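Local coordinates for protein vaginolysin (Gardnerella vaginalis, PDB 5IMY) that probably acts as a secreted cholesterol-dependent cytolysin that binds cholesterol and forms pores in host membranes, at residues C18-L29 with S228-P239; D121-E129 with K152-V163. One frame throughout, in Å; residues are numbered along the deposited sequence.

Interaction 1: C18-L29 with S228-P239; sequences CAAKKDSLNNYL and SPADFFAPCTTP
Leu25, buried on the side of helix 22-30 that faces the loop 228-239, spreads its two methyls over that loop. With CG anti to the backbone N (chi1 -179°), the isobutyl group points from the helix toward the loop and its branches part. CD1 lies against the backbone of Pro239, 3.6 Å from Pro239 CA. CD2 reaches the other way: it sits 3.6 Å from Ala230 CA and also touches CD2 of Phe233, and Thr237 crosses the leucine at about a right angle, bringing OG1 to 3.4 Å from Leu25 CD2. One turn on, Leu29 and Phe233 cross obliquely, with Leu29 CD1 4.0 Å from Phe233 CE2. Leu242 of helix 240-243 also packs on Leu25, Leu29 and Phe233. Tyr28 sets its CB 3.6 Å from Pro239 CB, while its hydroxyl bonds to Val247 O. Asn26 supplies the polar grip. Its ND2 gives a hydrogen bond of 2.8 Å to Ser228 OG, only 9° out of the amide plane; OD1 takes the N-H of Ala230, but that bond is modelled too short to be trusted in detail. N-terminal to the helix, a disulfide joins Cys18 SG to Cys236 SG, although Cys18 is poorly ordered. The whole is a disulfide-tethered N-terminal helix lying on the loop that follows strand 208-223, in the thiol-activated cytolysin fold.

Interaction 2: D121-E129 with K152-V163; sequences DLPGFHGGE and KWNAQYGASHHV
Trp153 and Phe125 meet in an aromatic cluster completed by Tyr157, where the connection between the antiparallel strands 116-120 and 131-134 folds over the last turns of helix 139-158. Starting from the helix, Trp153 CB lies 3.8 Å from Phe125 CZ. Trp153 CG, anti to the backbone N, carries the indole out toward the loop and meets Leu122 CD1 at 3.7 Å. Trp153 CD1 stands over one face of the Phe125 ring, toward its rim, 3.3 Å from Phe125 CE2. At the edge of the indole, near its plane, NE1 gives its hydrogen to Pro123 O along a nearly straight path (164°), though the modelled 2.4 Å is very short and its exact length doubtful. Farther round, Trp153 CZ2 lies 4.0 Å from Pro123 CD. Leu122 CB lies over one face of the five-membered ring in a CH-pi contact, and Tyr157 CB lies toward the rim of the opposite face. The ring of Tyr157 turns its edge to the face of Phe125, planes at 63°, and takes Gly124 CA and Phe125 N over one of its own faces. Tyr157 OH bonds to the syn lone pair of Glu129 OE1 at 3.2 Å; His126 N grips the same oxygen from the anti side, out of the carboxylate plane. Lys152 bends at chi3 past the edge of the Phe125 ring, and its NZ reaches Glu129 O, 2.8 Å away, in the carbonyl plane.

How the interactions relate
Interaction 1 and interaction 2 share no element and do not touch: their centres are 37 Å apart and their nearest atoms about 18 Å. Along the sequence, both segments of interaction 2 fall between those of interaction 1. Each sets a helix against a loop bordering the same large antiparallel sheet: the loop 228-239 comes after strand 208-223, and the loop 121-129 comes after strand 116-120, which pairs with strand 208-223. Interaction 1 is partly buried, with packing that is mostly aliphatic, and ties distant parts of the sequence together covalently. Interaction 2 lies at the surface, joins segments only 23 residues apart, and relies on aromatic rings and on side-chain hydrogen bonds to backbone carbonyls and a carboxylate.

Interaction 1: C18-L29 with S228-P239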
loop_
_atom_site.group_PDB
_atom_site.type_symbol
_atom_site.label_atom_id
_atom_site.label_comp_id
_atom_site.label_asym_id
_atom_site.label_seq_id
_atom_site.Cartn_x
_atom_site.Cartn_y
_atom_site.Cartn_z
ATOM N N CYS A 18 -48.081 56.406 6.621
ATOM C CA CYS A 18 -47.276 55.206 6.410
ATOM C C CYS A 18 -45.960 55.553 5.715
ATOM O O CYS A 18 -45.596 56.721 5.552
ATOM C CB CYS A 18 -48.053 54.144 5.627
ATOM S SG CYS A 18 -47.026 52.651 5.308
ATOM N N ALA A 19 -45.270 54.513 5.238
ATOM C CA ALA A 19 -43.825 54.484 5.032
ATOM C C ALA A 19 -43.213 54.127 6.380
ATOM O O ALA A 19 -43.598 53.112 6.968
ATOM C CB ALA A 19 -43.277 55.802 4.477
ATOM N N ALA A 20 -42.282 54.939 6.888
ATOM C CA ALA A 20 -41.805 54.806 8.263
ATOM C C ALA A 20 -41.591 53.351 8.668
ATOM O O ALA A 20 -40.457 52.909 8.880
ATOM C CB ALA A 20 -42.801 55.460 9.222
ATOM N N LYS A 21 -42.696 52.610 8.773
ATOM C CA LYS A 21 -42.716 51.197 9.132
ATOM C C LYS A 21 -41.807 50.349 8.245
ATOM O O LYS A 21 -41.521 49.193 8.574
ATOM C CB LYS A 21 -44.172 50.715 9.084
ATOM C CG LYS A 21 -44.437 49.288 8.612
ATOM C CD LYS A 21 -45.893 49.132 8.179
ATOM C CE LYS A 21 -46.871 49.858 9.101
ATOM N NZ LYS A 21 -48.287 49.573 8.755
ATOM N N LYS A 22 -41.357 50.900 7.114
ATOM C CA LYS A 22 -40.237 50.294 6.403
ATOM C C LYS A 22 -39.059 50.096 7.345
ATOM O O LYS A 22 -38.315 49.117 7.221
ATOM C CB LYS A 22 -39.841 51.175 5.212
ATOM C CG LYS A 22 -38.496 50.847 4.553
ATOM C CD LYS A 22 -37.943 52.053 3.802
ATOM C CE LYS A 22 -37.760 51.773 2.321
ATOM N NZ LYS A 22 -39.056 51.519 1.636
ATOM N N ASP A 23 -38.880 51.019 8.292
ATOM C CA ASP A 23 -37.857 50.860 9.319
ATOM C C ASP A 23 -38.052 49.559 10.090
ATOM O O ASP A 23 -37.086 48.837 10.363
ATOM C CB ASP A 23 -37.898 52.056 10.270
ATOM C CG ASP A 23 -36.551 52.361 10.889
ATOM O OD1 ASP A 23 -35.817 53.203 10.328
ATOM O OD2 ASP A 23 -36.226 51.767 11.938
ATOM N N SER A 24 -39.301 49.240 10.444
ATOM C CA SER A 24 -39.565 48.059 11.259
ATOM C C SER A 24 -39.249 46.776 10.500
ATOM O O SER A 24 -38.657 45.847 11.061
ATOM C CB SER A 24 -41.019 48.060 11.729
ATOM O OG SER A 24 -41.111 48.449 13.088
ATOM N N LEU A 25 -39.641 46.700 9.227
ATOM C CA LEU A 25 -39.316 45.522 8.431
ATOM C C LEU A 25 -37.810 45.375 8.269
ATOM O O LEU A 25 -37.284 44.257 8.261
ATOM C CB LEU A 25 -39.995 45.610 7.065
ATOM C CG LEU A 25 -39.774 44.426 6.121
ATOM C CD1 LEU A 25 -40.692 43.275 6.472
ATOM C CD2 LEU A 25 -39.976 44.854 4.684
ATOM N N ASN A 26 -37.099 46.497 8.145
ATOM C CA ASN A 26 -35.649 46.448 7.995
ATOM C C ASN A 26 -34.980 45.887 9.243
ATOM O O ASN A 26 -33.988 45.155 9.150
ATOM C CB ASN A 26 -35.106 47.842 7.682
ATOM C CG ASN A 26 -34.931 48.082 6.196
ATOM O OD1 ASN A 26 -34.782 47.143 5.416
ATOM N ND2 ASN A 26 -34.937 49.349 5.796
ATOM N N ASN A 27 -35.502 46.222 10.425
ATOM C CA ASN A 27 -34.906 45.718 11.659
ATOM C C ASN A 27 -35.174 44.229 11.830
ATOM O O ASN A 27 -34.323 43.495 12.345
ATOM C CB ASN A 27 -35.438 46.500 12.860
ATOM C CG ASN A 27 -34.812 47.875 12.984
ATOM O OD1 ASN A 27 -33.709 48.115 12.496
ATOM N ND2 ASN A 27 -35.514 48.784 13.648
ATOM N N TYR A 28 -36.351 43.762 11.406
ATOM C CA TYR A 28 -36.666 42.344 11.540
ATOM C C TYR A 28 -35.771 41.492 10.647
ATOM O O TYR A 28 -35.272 40.446 11.079
ATOM C CB TYR A 28 -38.138 42.100 11.213
ATOM C CG TYR A 28 -38.526 40.640 11.215
ATOM C CD1 TYR A 28 -38.594 39.923 12.401
ATOM C CD2 TYR A 28 -38.824 39.979 10.031
ATOM C CE1 TYR A 28 -38.945 38.587 12.409
ATOM C CE2 TYR A 28 -39.178 38.643 10.028
ATOM C CZ TYR A 28 -39.237 37.952 11.221
ATOM O OH TYR A 28 -39.589 36.622 11.228
ATOM N N LEU A 29 -35.551 41.921 9.403
ATOM C CA LEU A 29 -34.714 41.146 8.495
ATOM C C LEU A 29 -33.241 41.239 8.870
ATOM O O LEU A 29 -32.490 40.281 8.659
ATOM C CB LEU A 29 -34.926 41.616 7.055
ATOM C CG LEU A 29 -36.366 41.573 6.534
ATOM C CD1 LEU A 29 -36.411 42.003 5.075
ATOM C CD2 LEU A 29 -36.981 40.192 6.706
ATOM N N SER A 228 -31.722 48.531 0.479
ATOM C CA SER A 228 -32.225 48.161 1.792
ATOM C C SER A 228 -32.998 46.851 1.697
ATOM O O SER A 228 -33.746 46.646 0.729
ATOM C CB SER A 228 -33.127 49.265 2.359
ATOM O OG SER A 228 -34.122 48.732 3.216
ATOM N N PRO A 229 -32.842 45.945 2.671
ATOM C CA PRO A 229 -33.598 44.681 2.602
ATOM C C PRO A 229 -35.099 44.880 2.667
ATOM O O PRO A 229 -35.844 44.117 2.039
ATOM C CB PRO A 229 -33.073 43.887 3.806
ATOM C CG PRO A 229 -32.507 44.900 4.718
ATOM C CD PRO A 229 -31.956 45.982 3.846
ATOM N N ALA A 230 -35.575 45.860 3.432
ATOM C CA ALA A 230 -36.949 46.300 3.255
ATOM C C ALA A 230 -37.108 46.810 1.832
ATOM O O ALA A 230 -36.176 47.354 1.238
ATOM C CB ALA A 230 -37.323 47.390 4.258
ATOM N N ASP A 231 -38.300 46.622 1.278
ATOM C CA ASP A 231 -38.452 46.645 -0.170
ATOM C C ASP A 231 -37.724 45.422 -0.721
ATOM O O ASP A 231 -36.916 44.808 -0.025
ATOM C CB ASP A 231 -37.923 47.943 -0.783
ATOM C CG ASP A 231 -36.617 47.755 -1.534
ATOM O OD1 ASP A 231 -36.634 47.109 -2.604
ATOM O OD2 ASP A 231 -35.578 48.261 -1.062
ATOM N N PHE A 232 -37.955 45.114 -1.992
ATOM C CA PHE A 232 -38.238 43.753 -2.435
ATOM C C PHE A 232 -39.746 43.624 -2.304
ATOM O O PHE A 232 -40.420 43.117 -3.202
ATOM C CB PHE A 232 -37.565 42.642 -1.615
ATOM C CG PHE A 232 -36.212 42.212 -2.122
ATOM C CD1 PHE A 232 -36.069 41.647 -3.377
ATOM C CD2 PHE A 232 -35.093 42.315 -1.308
ATOM C CE1 PHE A 232 -34.828 41.227 -3.830
ATOM C CE2 PHE A 232 -33.853 41.896 -1.755
ATOM C CZ PHE A 232 -33.721 41.351 -3.014
ATOM N N PHE A 233 -40.259 44.119 -1.180
ATOM C CA PHE A 233 -41.661 44.065 -0.819
ATOM C C PHE A 233 -42.325 45.428 -0.994
ATOM O O PHE A 233 -41.676 46.446 -1.243
ATOM C CB PHE A 233 -41.807 43.608 0.635
ATOM C CG PHE A 233 -40.907 42.471 1.019
ATOM C CD1 PHE A 233 -41.305 41.165 0.814
ATOM C CD2 PHE A 233 -39.674 42.712 1.608
ATOM C CE1 PHE A 233 -40.490 40.115 1.174
ATOM C CE2 PHE A 233 -38.853 41.663 1.970
ATOM C CZ PHE A 233 -39.262 40.363 1.755
ATOM N N ALA A 234 -43.647 45.442 -0.818
ATOM C CA ALA A 234 -44.459 46.647 -0.971
ATOM C C ALA A 234 -44.113 47.683 0.098
ATOM O O ALA A 234 -43.336 47.388 1.019
ATOM C CB ALA A 234 -45.945 46.290 -0.899
ATOM N N PRO A 235 -44.649 48.902 0.003
ATOM C CA PRO A 235 -44.324 49.939 0.996
ATOM C C PRO A 235 -44.762 49.677 2.435
ATOM O O PRO A 235 -43.943 49.830 3.347
ATOM C CB PRO A 235 -45.022 51.178 0.418
ATOM C CG PRO A 235 -44.931 50.966 -1.055
ATOM C CD PRO A 235 -45.180 49.491 -1.238
ATOM N N CYS A 236 -46.025 49.310 2.675
ATOM C CA CYS A 236 -46.551 49.181 4.046
ATOM C C CYS A 236 -46.679 47.702 4.408
ATOM O O CYS A 236 -47.765 47.161 4.612
ATOM C CB CYS A 236 -47.882 49.918 4.180
ATOM S SG CYS A 236 -47.815 51.682 3.701
ATOM N N THR A 237 -45.511 47.057 4.525
ATOM C CA THR A 237 -45.434 45.599 4.484
ATOM C C THR A 237 -45.509 44.911 5.838
ATOM O O THR A 237 -45.865 43.728 5.878
ATOM C CB THR A 237 -44.143 45.154 3.806
ATOM O OG1 THR A 237 -43.093 46.114 4.047
ATOM C CG2 THR A 237 -44.374 44.989 2.342
ATOM N N THR A 238 -45.176 45.601 6.930
ATOM C CA THR A 238 -45.126 45.067 8.294
ATOM C C THR A 238 -44.360 43.744 8.377
ATOM O O THR A 238 -44.639 42.810 7.618
ATOM C CB THR A 238 -46.538 44.899 8.887
ATOM O OG1 THR A 238 -46.437 44.328 10.196
ATOM C CG2 THR A 238 -47.456 44.010 8.038
ATOM N N PRO A 239 -43.401 43.617 9.302
ATOM C CA PRO A 239 -42.628 42.366 9.372
ATOM C C PRO A 239 -43.462 41.161 9.767
ATOM O O PRO A 239 -43.099 40.032 9.411
ATOM C CB PRO A 239 -41.552 42.677 10.421
ATOM C CG PRO A 239 -42.148 43.744 11.266
ATOM C CD PRO A 239 -42.990 44.575 10.344
#

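Interaction 2: D121-E129 with K152-V163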
loop_
_atom_site.group_PDB
_atom_site.type_symbol
_atom_site.label_atom_id
_atom_site.label_comp_id
_atom_site.label_asym_id
_atom_site.label_seq_id
_atom_site.Cartn_x
_atom_site.Cartn_y
_atom_site.Cartn_z
ATOM N N ASP A 121 -24.872 40.729 -18.544
ATOM C CA ASP A 121 -23.451 41.024 -18.714
ATOM C C ASP A 121 -22.965 40.772 -20.134
ATOM O O ASP A 121 -21.868 40.243 -20.333
ATOM C CB ASP A 121 -22.646 40.200 -17.714
ATOM C CG ASP A 121 -22.758 38.710 -17.959
ATOM O OD1 ASP A 121 -23.653 38.292 -18.723
ATOM O OD2 ASP A 121 -21.949 37.951 -17.383
ATOM N N LEU A 122 -23.749 41.156 -21.143
ATOM C CA LEU A 122 -23.368 40.898 -22.526
ATOM C C LEU A 122 -22.453 42.005 -23.048
ATOM O O LEU A 122 -22.640 43.177 -22.706
ATOM C CB LEU A 122 -24.606 40.796 -23.411
ATOM C CG LEU A 122 -25.400 39.498 -23.260
ATOM C CD1 LEU A 122 -26.769 39.615 -23.911
ATOM C CD2 LEU A 122 -24.629 38.333 -23.856
ATOM N N PRO A 123 -21.467 41.672 -23.881
ATOM C CA PRO A 123 -20.554 42.705 -24.378
ATOM C C PRO A 123 -21.251 43.638 -25.353
ATOM O O PRO A 123 -22.217 43.270 -26.025
ATOM C CB PRO A 123 -19.449 41.900 -25.067
ATOM C CG PRO A 123 -20.132 40.675 -25.526
ATOM C CD PRO A 123 -21.185 40.361 -24.489
ATOM N N GLY A 124 -20.729 44.856 -25.436
ATOM C CA GLY A 124 -21.412 45.931 -26.124
ATOM C C GLY A 124 -22.116 46.811 -25.116
ATOM O O GLY A 124 -21.602 47.032 -24.016
ATOM N N PHE A 125 -23.299 47.310 -25.469
ATOM C CA PHE A 125 -24.140 48.041 -24.527
ATOM C C PHE A 125 -23.484 49.324 -24.032
ATOM O O PHE A 125 -22.259 49.482 -24.104
ATOM C CB PHE A 125 -24.489 47.159 -23.320
ATOM C CG PHE A 125 -25.673 46.256 -23.537
ATOM C CD1 PHE A 125 -26.827 46.729 -24.136
ATOM C CD2 PHE A 125 -25.631 44.933 -23.129
ATOM C CE1 PHE A 125 -27.913 45.903 -24.331
ATOM C CE2 PHE A 125 -26.717 44.100 -23.320
ATOM C CZ PHE A 125 -27.859 44.587 -23.922
ATOM N N HIS A 126 -24.304 50.243 -23.531
ATOM C CA HIS A 126 -23.835 51.415 -22.814
ATOM C C HIS A 126 -24.411 51.397 -21.405
ATOM O O HIS A 126 -25.294 50.599 -21.080
ATOM C CB HIS A 126 -24.230 52.712 -23.536
ATOM C CG HIS A 126 -23.919 52.708 -25.000
ATOM N ND1 HIS A 126 -24.780 52.184 -25.940
ATOM C CD2 HIS A 126 -22.844 53.163 -25.687
ATOM C CE1 HIS A 126 -24.250 52.317 -27.143
ATOM N NE2 HIS A 126 -23.075 52.907 -27.017
ATOM N N GLY A 127 -23.899 52.287 -20.559
ATOM C CA GLY A 127 -24.439 52.431 -19.222
ATOM C C GLY A 127 -25.942 52.606 -19.255
ATOM O O GLY A 127 -26.456 53.447 -19.999
ATOM N N GLY A 128 -26.662 51.807 -18.468
ATOM C CA GLY A 128 -28.108 51.839 -18.457
ATOM C C GLY A 128 -28.776 51.057 -19.565
ATOM O O GLY A 128 -29.971 50.758 -19.457
ATOM N N GLU A 129 -28.049 50.711 -20.629
ATOM C CA GLU A 129 -28.647 49.975 -21.739
ATOM C C GLU A 129 -28.841 48.502 -21.399
ATOM O O GLU A 129 -29.822 47.888 -21.831
ATOM C CB GLU A 129 -27.775 50.112 -22.989
ATOM C CG GLU A 129 -28.455 50.804 -24.159
ATOM C CD GLU A 129 -27.693 50.629 -25.459
ATOM O OE1 GLU A 129 -26.583 50.058 -25.429
ATOM O OE2 GLU A 129 -28.205 51.059 -26.514
ATOM N N LYS A 152 -32.935 42.515 -27.832
ATOM C CA LYS A 152 -32.402 43.830 -28.172
ATOM C C LYS A 152 -30.902 43.767 -28.427
ATOM O O LYS A 152 -30.389 44.455 -29.317
ATOM C CB LYS A 152 -32.711 44.828 -27.055
ATOM C CG LYS A 152 -32.133 46.219 -27.295
ATOM C CD LYS A 152 -32.451 47.176 -26.158
ATOM C CE LYS A 152 -31.837 46.709 -24.848
ATOM N NZ LYS A 152 -31.835 47.781 -23.817
ATOM N N TRP A 153 -30.182 42.955 -27.651
ATOM C CA TRP A 153 -28.744 42.818 -27.862
ATOM C C TRP A 153 -28.447 42.139 -29.192
ATOM O O TRP A 153 -27.565 42.582 -29.938
ATOM C CB TRP A 153 -28.119 42.033 -26.709
ATOM C CG TRP A 153 -26.624 41.942 -26.782
ATOM C CD1 TRP A 153 -25.725 42.814 -26.242
ATOM C CD2 TRP A 153 -25.855 40.923 -27.433
ATOM N NE1 TRP A 153 -24.444 42.401 -26.516
ATOM C CE2 TRP A 153 -24.496 41.243 -27.246
ATOM C CE3 TRP A 153 -26.183 39.772 -28.155
ATOM C CZ2 TRP A 153 -23.465 40.455 -27.753
ATOM C CZ3 TRP A 153 -25.159 38.990 -28.658
ATOM C CH2 TRP A 153 -23.817 39.335 -28.455
ATOM N N ASN A 154 -29.176 41.066 -29.512
ATOM C CA ASN A 154 -28.942 40.356 -30.765
ATOM C C ASN A 154 -29.174 41.253 -31.974
ATOM O O ASN A 154 -28.524 41.075 -33.011
ATOM C CB ASN A 154 -29.843 39.124 -30.847
ATOM C CG ASN A 154 -29.469 38.056 -29.838
ATOM O OD1 ASN A 154 -28.325 37.983 -29.389
ATOM N ND2 ASN A 154 -30.433 37.215 -29.482
ATOM N N ALA A 155 -30.090 42.218 -31.865
ATOM C CA ALA A 155 -30.387 43.089 -32.997
ATOM C C ALA A 155 -29.357 44.203 -33.136
ATOM O O ALA A 155 -28.996 44.580 -34.256
ATOM C CB ALA A 155 -31.790 43.679 -32.849
ATOM N N GLN A 156 -28.871 44.739 -32.016
ATOM C CA GLN A 156 -27.922 45.846 -32.051
ATOM C C GLN A 156 -26.473 45.387 -32.127
ATOM O O GLN A 156 -25.646 46.085 -32.727
ATOM C CB GLN A 156 -28.091 46.731 -30.812
ATOM C CG GLN A 156 -29.380 47.535 -30.778
ATOM C CD GLN A 156 -29.394 48.554 -29.652
ATOM O OE1 GLN A 156 -28.343 48.950 -29.147
ATOM N NE2 GLN A 156 -30.586 48.979 -29.251
ATOM N N TYR A 157 -26.141 44.239 -31.534
ATOM C CA TYR A 157 -24.759 43.793 -31.448
ATOM C C TYR A 157 -24.559 42.335 -31.834
ATOM O O TYR A 157 -23.416 41.861 -31.810
ATOM C CB TYR A 157 -24.221 44.012 -30.025
ATOM C CG TYR A 157 -24.437 45.414 -29.503
ATOM C CD1 TYR A 157 -23.569 46.444 -29.840
ATOM C CD2 TYR A 157 -25.511 45.708 -28.673
ATOM C CE1 TYR A 157 -23.764 47.727 -29.365
ATOM C CE2 TYR A 157 -25.714 46.987 -28.194
ATOM C CZ TYR A 157 -24.839 47.993 -28.542
ATOM O OH TYR A 157 -25.039 49.269 -28.065
ATOM N N GLY A 158 -25.619 41.611 -32.182
ATOM C CA GLY A 158 -25.478 40.240 -32.632
ATOM C C GLY A 158 -24.521 40.126 -33.799
ATOM O O GLY A 158 -23.543 39.373 -33.739
ATOM N N ALA A 159 -24.795 40.874 -34.870
ATOM C CA ALA A 159 -23.876 40.920 -36.002
ATOM C C ALA A 159 -22.462 41.240 -35.542
ATOM O O ALA A 159 -21.488 40.673 -36.050
ATOM C CB ALA A 159 -24.347 41.959 -37.019
ATOM N N SER A 160 -22.333 42.141 -34.572
ATOM C CA SER A 160 -21.025 42.550 -34.081
ATOM C C SER A 160 -20.403 41.463 -33.207
ATOM O O SER A 160 -19.677 40.601 -33.712
ATOM C CB SER A 160 -21.135 43.878 -33.321
ATOM O OG SER A 160 -22.137 44.706 -33.881
ATOM N N HIS A 161 -20.679 41.487 -31.906
ATOM C CA HIS A 161 -19.873 40.749 -30.945
ATOM C C HIS A 161 -20.167 39.255 -31.002
ATOM O O HIS A 161 -21.329 38.837 -31.012
ATOM C CB HIS A 161 -20.128 41.279 -29.535
ATOM C CG HIS A 161 -19.843 42.740 -29.381
ATOM N ND1 HIS A 161 -20.631 43.715 -29.952
ATOM C CD2 HIS A 161 -18.855 43.392 -28.723
ATOM C CE1 HIS A 161 -20.143 44.905 -29.652
ATOM N NE2 HIS A 161 -19.065 44.737 -28.906
ATOM N N HIS A 162 -19.104 38.456 -31.044
ATOM C CA HIS A 162 -19.194 37.007 -30.913
ATOM C C HIS A 162 -18.738 36.635 -29.508
ATOM O O HIS A 162 -17.612 36.952 -29.113
ATOM C CB HIS A 162 -18.339 36.305 -31.968
ATOM C CG HIS A 162 -18.816 36.516 -33.371
ATOM N ND1 HIS A 162 -18.211 35.927 -34.461
ATOM C CD2 HIS A 162 -19.842 37.250 -33.863
ATOM C CE1 HIS A 162 -18.843 36.290 -35.563
ATOM N NE2 HIS A 162 -19.836 37.093 -35.228
ATOM N N VAL A 163 -19.613 35.969 -28.759
ATOM C CA VAL A 163 -19.404 35.702 -27.340
ATOM C C VAL A 163 -19.094 34.223 -27.164
ATOM O O VAL A 163 -19.845 33.362 -27.639
ATOM C CB VAL A 163 -20.635 36.110 -26.511
ATOM C CG1 VAL A 163 -20.500 35.650 -25.058
ATOM C CG2 VAL A 163 -20.838 37.607 -26.581
#